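Nucleoporin NUP82 (PDB 3PBP) serves as a structural component of the yeast nuclear pore complex, its N-terminal domain taking part in the interaction with NUP116. Local coordinates at residues A[34-47]-A[90-102]. The protein carries 1 engineered substitution. Numbering follows the deposited sequence.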
loop_
_atom_site.group_PDB
_atom_site.type_symbol
_atom_site.label_atom_id
_atom_site.label_comp_id
_atom_site.label_asym_id
_atom_site.label_seq_id
_atom_site.Cartn_x
_atom_site.Cartn_y
_atom_site.Cartn_z
ATOM N N ARG A 34 19.541 22.079 1.200
ATOM C CA ARG A 34 20.087 21.650 2.496
ATOM C C ARG A 34 20.557 20.209 2.395
ATOM O O ARG A 34 19.836 19.365 1.879
ATOM C CB ARG A 34 19.031 21.690 3.602
ATOM C CG ARG A 34 18.218 22.960 3.758
ATOM C CD ARG A 34 16.868 22.535 4.294
ATOM N NE ARG A 34 16.588 22.987 5.649
ATOM C CZ ARG A 34 15.680 22.421 6.436
ATOM N NH1 ARG A 34 14.985 21.376 6.012
ATOM N NH2 ARG A 34 15.434 22.929 7.634
ATOM N N ILE A 35 21.741 19.921 2.925
ATOM C CA ILE A 35 22.303 18.574 2.878
ATOM C C ILE A 35 22.413 17.921 4.255
ATOM O O ILE A 35 22.811 18.575 5.219
ATOM C CB ILE A 35 23.716 18.605 2.257
ATOM C CG1 ILE A 35 23.631 19.075 0.808
ATOM C CG2 ILE A 35 24.361 17.225 2.340
ATOM C CD1 ILE A 35 24.988 19.399 0.223
ATOM N N VAL A 36 22.044 16.645 4.338
ATOM C CA VAL A 36 22.168 15.883 5.578
ATOM C C VAL A 36 23.059 14.694 5.234
ATOM O O VAL A 36 22.835 13.999 4.239
ATOM C CB VAL A 36 20.798 15.384 6.140
ATOM C CG1 VAL A 36 21.015 14.520 7.383
ATOM C CG2 VAL A 36 19.942 16.568 6.540
ATOM N N PHE A 37 24.063 14.465 6.070
ATOM C CA PHE A 37 25.048 13.414 5.851
ATOM C C PHE A 37 25.249 12.579 7.109
ATOM O O PHE A 37 25.589 13.121 8.158
ATOM C CB PHE A 37 26.360 14.098 5.454
ATOM C CG PHE A 37 27.444 13.161 5.018
ATOM C CD1 PHE A 37 27.347 12.463 3.821
ATOM C CD2 PHE A 37 28.600 13.024 5.777
ATOM C CE1 PHE A 37 28.390 11.648 3.388
ATOM C CE2 PHE A 37 29.643 12.213 5.350
ATOM C CZ PHE A 37 29.536 11.525 4.151
ATOM N N ILE A 38 25.030 11.270 7.018
ATOM C CA ILE A 38 25.214 10.391 8.180
ATOM C C ILE A 38 26.450 9.498 8.017
ATOM O O ILE A 38 26.628 8.828 6.991
ATOM C CB ILE A 38 23.981 9.495 8.434
ATOM C CG1 ILE A 38 22.770 10.366 8.751
ATOM C CG2 ILE A 38 24.255 8.555 9.602
ATOM C CD1 ILE A 38 21.564 9.582 9.159
ATOM N N GLN A 39 27.300 9.494 9.041
ATOM C CA GLN A 39 28.541 8.719 9.018
ATOM C C GLN A 39 29.115 8.571 10.435
ATOM O O GLN A 39 29.249 9.558 11.172
ATOM C CB GLN A 39 29.522 9.429 8.089
ATOM C CG GLN A 39 30.979 9.119 8.279
ATOM C CD GLN A 39 31.824 9.911 7.300
ATOM O OE1 GLN A 39 31.814 9.647 6.084
ATOM N NE2 GLN A 39 32.543 10.909 7.815
ATOM N N ASP A 40 29.437 7.334 10.809
ATOM C CA ASP A 40 29.968 7.028 12.139
ATOM C C ASP A 40 29.013 7.429 13.247
ATOM O O ASP A 40 29.432 7.916 14.294
ATOM C CB ASP A 40 31.307 7.727 12.384
ATOM C CG ASP A 40 32.410 7.208 11.479
ATOM O OD1 ASP A 40 32.387 5.985 11.168
ATOM O OD2 ASP A 40 33.300 8.018 11.098
ATOM N N ASN A 41 27.730 7.212 13.018
ATOM C CA ASN A 41 26.717 7.559 14.005
ATOM C C ASN A 41 26.691 9.042 14.338
ATOM O O ASN A 41 26.381 9.426 15.464
ATOM C CB ASN A 41 26.905 6.746 15.282
ATOM C CG ASN A 41 26.791 5.257 15.035
ATOM O OD1 ASN A 41 25.783 4.771 14.516
ATOM N ND2 ASN A 41 27.823 4.523 15.404
ATOM N N ILE A 42 27.024 9.867 13.350
ATOM C CA ILE A 42 26.989 11.308 13.531
ATOM C C ILE A 42 26.200 11.930 12.379
ATOM O O ILE A 42 26.365 11.540 11.215
ATOM C CB ILE A 42 28.403 11.951 13.535
ATOM C CG1 ILE A 42 29.324 11.232 14.532
ATOM C CG2 ILE A 42 28.279 13.444 13.906
ATOM C CD1 ILE A 42 30.763 11.662 14.446
ATOM N N ILE A 43 25.342 12.893 12.713
ATOM C CA ILE A 43 24.552 13.580 11.713
ATOM C C ILE A 43 25.246 14.885 11.366
ATOM O O ILE A 43 25.597 15.669 12.244
ATOM C CB ILE A 43 23.143 13.929 12.230
ATOM C CG1 ILE A 43 22.420 12.661 12.694
ATOM C CG2 ILE A 43 22.351 14.625 11.134
ATOM C CD1 ILE A 43 21.063 12.917 13.381
ATOM N N ARG A 44 25.470 15.103 10.080
ATOM C CA ARG A 44 26.060 16.349 9.621
ATOM C C ARG A 44 24.992 17.037 8.772
ATOM O O ARG A 44 24.358 16.403 7.930
ATOM C CB ARG A 44 27.287 16.092 8.767
ATOM C CG ARG A 44 28.485 15.677 9.542
ATOM C CD ARG A 44 29.694 15.602 8.626
ATOM N NE ARG A 44 30.874 15.125 9.339
ATOM C CZ ARG A 44 32.038 14.833 8.768
ATOM N NH1 ARG A 44 32.193 14.966 7.457
ATOM N NH2 ARG A 44 33.046 14.391 9.509
ATOM N N TRP A 45 24.772 18.325 9.005
ATOM C CA TRP A 45 23.778 19.057 8.239
ATOM C C TRP A 45 24.362 20.390 7.822
ATOM O O TRP A 45 25.023 21.053 8.607
ATOM C CB TRP A 45 22.498 19.239 9.063
ATOM C CG TRP A 45 22.628 20.085 10.306
ATOM C CD1 TRP A 45 22.340 21.413 10.428
ATOM C CD2 TRP A 45 23.013 19.642 11.611
ATOM N NE1 TRP A 45 22.509 21.822 11.724
ATOM C CE2 TRP A 45 22.922 20.756 12.475
ATOM C CE3 TRP A 45 23.419 18.408 12.138
ATOM C CZ2 TRP A 45 23.230 20.676 13.837
ATOM C CZ3 TRP A 45 23.726 18.330 13.502
ATOM C CH2 TRP A 45 23.627 19.455 14.331
ATOM N N TYR A 46 24.123 20.782 6.582
ATOM C CA TYR A 46 24.671 22.034 6.102
ATOM C C TYR A 46 23.716 22.683 5.126
ATOM O O TYR A 46 23.264 22.041 4.176
ATOM C CB TYR A 46 26.012 21.748 5.432
ATOM C CG TYR A 46 26.637 22.866 4.640
ATOM C CD1 TYR A 46 27.243 23.954 5.268
ATOM C CD2 TYR A 46 26.685 22.797 3.256
ATOM C CE1 TYR A 46 27.898 24.946 4.526
ATOM C CE2 TYR A 46 27.328 23.772 2.506
ATOM C CZ TYR A 46 27.934 24.842 3.140
ATOM O OH TYR A 46 28.568 25.792 2.368
ATOM N N ASN A 47 23.385 23.947 5.376
ATOM C CA ASN A 47 22.507 24.670 4.476
ATOM C C ASN A 47 23.377 25.457 3.504
ATOM O O ASN A 47 24.018 26.440 3.865
ATOM C CB ASN A 47 21.580 25.619 5.229
ATOM C CG ASN A 47 20.621 26.326 4.305
ATOM O OD1 ASN A 47 21.036 26.992 3.363
ATOM N ND2 ASN A 47 19.335 26.173 4.559
ATOM N N VAL A 90 13.367 7.950 15.554
ATOM C CA VAL A 90 13.068 9.147 14.794
ATOM C C VAL A 90 13.829 10.306 15.432
ATOM O O VAL A 90 13.619 10.643 16.603
ATOM C CB VAL A 90 11.568 9.444 14.754
ATOM C CG1 VAL A 90 11.323 10.783 14.072
ATOM C CG2 VAL A 90 10.858 8.346 13.989
HETATM N N MSE A 91 14.735 10.895 14.653
HETATM C CA MSE A 91 15.550 12.004 15.116
HETATM C C MSE A 91 15.298 13.285 14.354
HETATM O O MSE A 91 15.023 13.272 13.156
HETATM C CB MSE A 91 17.016 11.639 15.010
HETATM C CG MSE A 91 17.427 10.610 16.015
HETATM SE SE MSE A 91 19.236 9.989 15.754
HETATM C CE MSE A 91 19.067 8.212 16.516
ATOM N N GLU A 92 15.420 14.396 15.067
ATOM C CA GLU A 92 15.206 15.710 14.499
ATOM C C GLU A 92 16.535 16.321 14.081
ATOM O O GLU A 92 17.430 16.464 14.907
ATOM C CB GLU A 92 14.530 16.593 15.547
ATOM C CG GLU A 92 14.099 17.958 15.063
ATOM C CD GLU A 92 13.301 18.716 16.111
ATOM O OE1 GLU A 92 13.892 19.157 17.119
ATOM O OE2 GLU A 92 12.071 18.864 15.930
ATOM N N VAL A 93 16.684 16.654 12.800
ATOM C CA VAL A 93 17.920 17.292 12.333
ATOM C C VAL A 93 17.919 18.674 12.995
ATOM O O VAL A 93 16.987 19.458 12.810
ATOM C CB VAL A 93 17.934 17.449 10.809
ATOM C CG1 VAL A 93 19.152 18.218 10.389
ATOM C CG2 VAL A 93 17.930 16.091 10.158
ATOM N N PRO A 94 18.962 18.991 13.777
ATOM C CA PRO A 94 19.089 20.268 14.489
ATOM C C PRO A 94 19.268 21.529 13.652
ATOM O O PRO A 94 20.135 22.347 13.947
ATOM C CB PRO A 94 20.284 20.032 15.413
ATOM C CG PRO A 94 20.416 18.529 15.466
ATOM C CD PRO A 94 20.119 18.140 14.060
ATOM N N TRP A 95 18.455 21.699 12.619
ATOM C CA TRP A 95 18.572 22.893 11.790
ATOM C C TRP A 95 18.373 24.095 12.697
ATOM O O TRP A 95 17.404 24.145 13.459
ATOM C CB TRP A 95 17.488 22.935 10.706
ATOM C CG TRP A 95 17.544 21.833 9.710
ATOM C CD1 TRP A 95 16.646 20.810 9.564
ATOM C CD2 TRP A 95 18.534 21.649 8.694
ATOM N NE1 TRP A 95 17.016 20.003 8.514
ATOM C CE2 TRP A 95 18.172 20.492 7.965
ATOM C CE3 TRP A 95 19.691 22.343 8.335
ATOM C CZ2 TRP A 95 18.924 20.024 6.891
ATOM C CZ3 TRP A 95 20.436 21.881 7.271
ATOM C CH2 TRP A 95 20.052 20.727 6.560
ATOM N N GLY A 96 19.278 25.065 12.625
ATOM C CA GLY A 96 19.109 26.245 13.453
ATOM C C GLY A 96 19.987 26.258 14.681
ATOM O O GLY A 96 20.313 27.326 15.198
ATOM N N TYR A 97 20.345 25.075 15.170
ATOM C CA TYR A 97 21.235 24.975 16.315
ATOM C C TYR A 97 22.630 24.970 15.727
ATOM O O TYR A 97 22.815 24.587 14.566
ATOM C CB TYR A 97 20.996 23.682 17.070
ATOM C CG TYR A 97 19.602 23.564 17.611
ATOM C CD1 TYR A 97 18.537 23.218 16.784
ATOM C CD2 TYR A 97 19.338 23.836 18.949
ATOM C CE1 TYR A 97 17.241 23.148 17.277
ATOM C CE2 TYR A 97 18.046 23.771 19.451
ATOM C CZ TYR A 97 17.004 23.427 18.610
ATOM O OH TYR A 97 15.722 23.370 19.096
ATOM N N SER A 98 23.608 25.408 16.505
ATOM C CA SER A 98 24.981 25.444 16.019
ATOM C C SER A 98 25.902 24.697 16.968
ATOM O O SER A 98 26.753 23.905 16.541
ATOM C CB SER A 98 25.449 26.895 15.860
ATOM O OG SER A 98 25.201 27.637 17.040
ATOM N N ASN A 99 25.718 24.936 18.260
ATOM C CA ASN A 99 26.542 24.284 19.258
ATOM C C ASN A 99 25.700 23.355 20.117
ATOM O O ASN A 99 25.225 23.742 21.185
ATOM C CB ASN A 99 27.226 25.336 20.127
ATOM C CG ASN A 99 28.653 24.966 20.453
ATOM O OD1 ASN A 99 29.456 24.685 19.555
ATOM N ND2 ASN A 99 28.984 24.964 21.742
ATOM N N VAL A 100 25.519 22.126 19.644
ATOM C CA VAL A 100 24.723 21.142 20.369
ATOM C C VAL A 100 25.593 20.359 21.351
ATOM O O VAL A 100 26.030 19.245 21.060
ATOM C CB VAL A 100 24.050 20.157 19.398
ATOM C CG1 VAL A 100 22.827 19.547 20.052
ATOM C CG2 VAL A 100 23.678 20.866 18.112
ATOM N N GLU A 101 25.837 20.949 22.518
ATOM C CA GLU A 101 26.658 20.322 23.549
ATOM C C GLU A 101 25.823 19.716 24.666
ATOM O O GLU A 101 25.947 18.528 24.962
ATOM C CB GLU A 101 27.624 21.342 24.135
ATOM C CG GLU A 101 29.076 20.947 23.983
ATOM C CD GLU A 101 29.918 22.056 23.371
ATOM O OE1 GLU A 101 29.676 22.411 22.198
ATOM O OE2 GLU A 101 30.820 22.580 24.061
ATOM N N ASP A 102 24.984 20.542 25.286
ATOM C CA ASP A 102 24.103 20.103 26.365
ATOM C C ASP A 102 23.599 18.688 26.151
ATOM O O ASP A 102 22.872 18.431 25.198
ATOM C CB ASP A 102 22.882 21.014 26.453
ATOM C CG ASP A 102 22.873 21.856 27.699
ATOM O OD1 ASP A 102 22.940 21.282 28.810
ATOM O OD2 ASP A 102 22.792 23.098 27.563
#
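Arg34 lays its guanidinium flat over the indole of Trp95, the two planes 17° apart and Arg34 CZ 3.4 Å from the centroid of the five-membered ring, a stacked cation-pi pair. Arg34 CB already lies by the far rim at Trp95 CH2, and the bend of the chain at CG–CD (chi3 113°) brings the charged end over the pyrrole half. Trp95 NE1 and Arg34 NH2 are both donors and do not bond each other; Trp95 NE1 bonds the carbonyl O of Gly77, which helps fix the rotation of the ring.

The opposite face of Trp95 receives Trp45: Trp45 CB lies over the Trp95 six-membered ring, and the edge of Trp45 points at that face in an offset edge-to-face pair, the Trp45 five-membered ring and the Trp95 six-membered ring having centroids 5.0 Å apart and planes at 75°. Trp45 in turn offers one face to Pro94, whose CD stands over it, 3.7 Å from the centroid of the six-membered ring, a CH-pi contact. Val36 CG2 also touches Trp95 CZ2 at 3.6 Å.

The chain leaving strand 87-92, with its type II turn from Pro94 to Tyr97, thus packs against the hairpin of strands 34-39 and 42-47, joining successive four-stranded antiparallel sheets as in neighbouring blades of a beta-propeller.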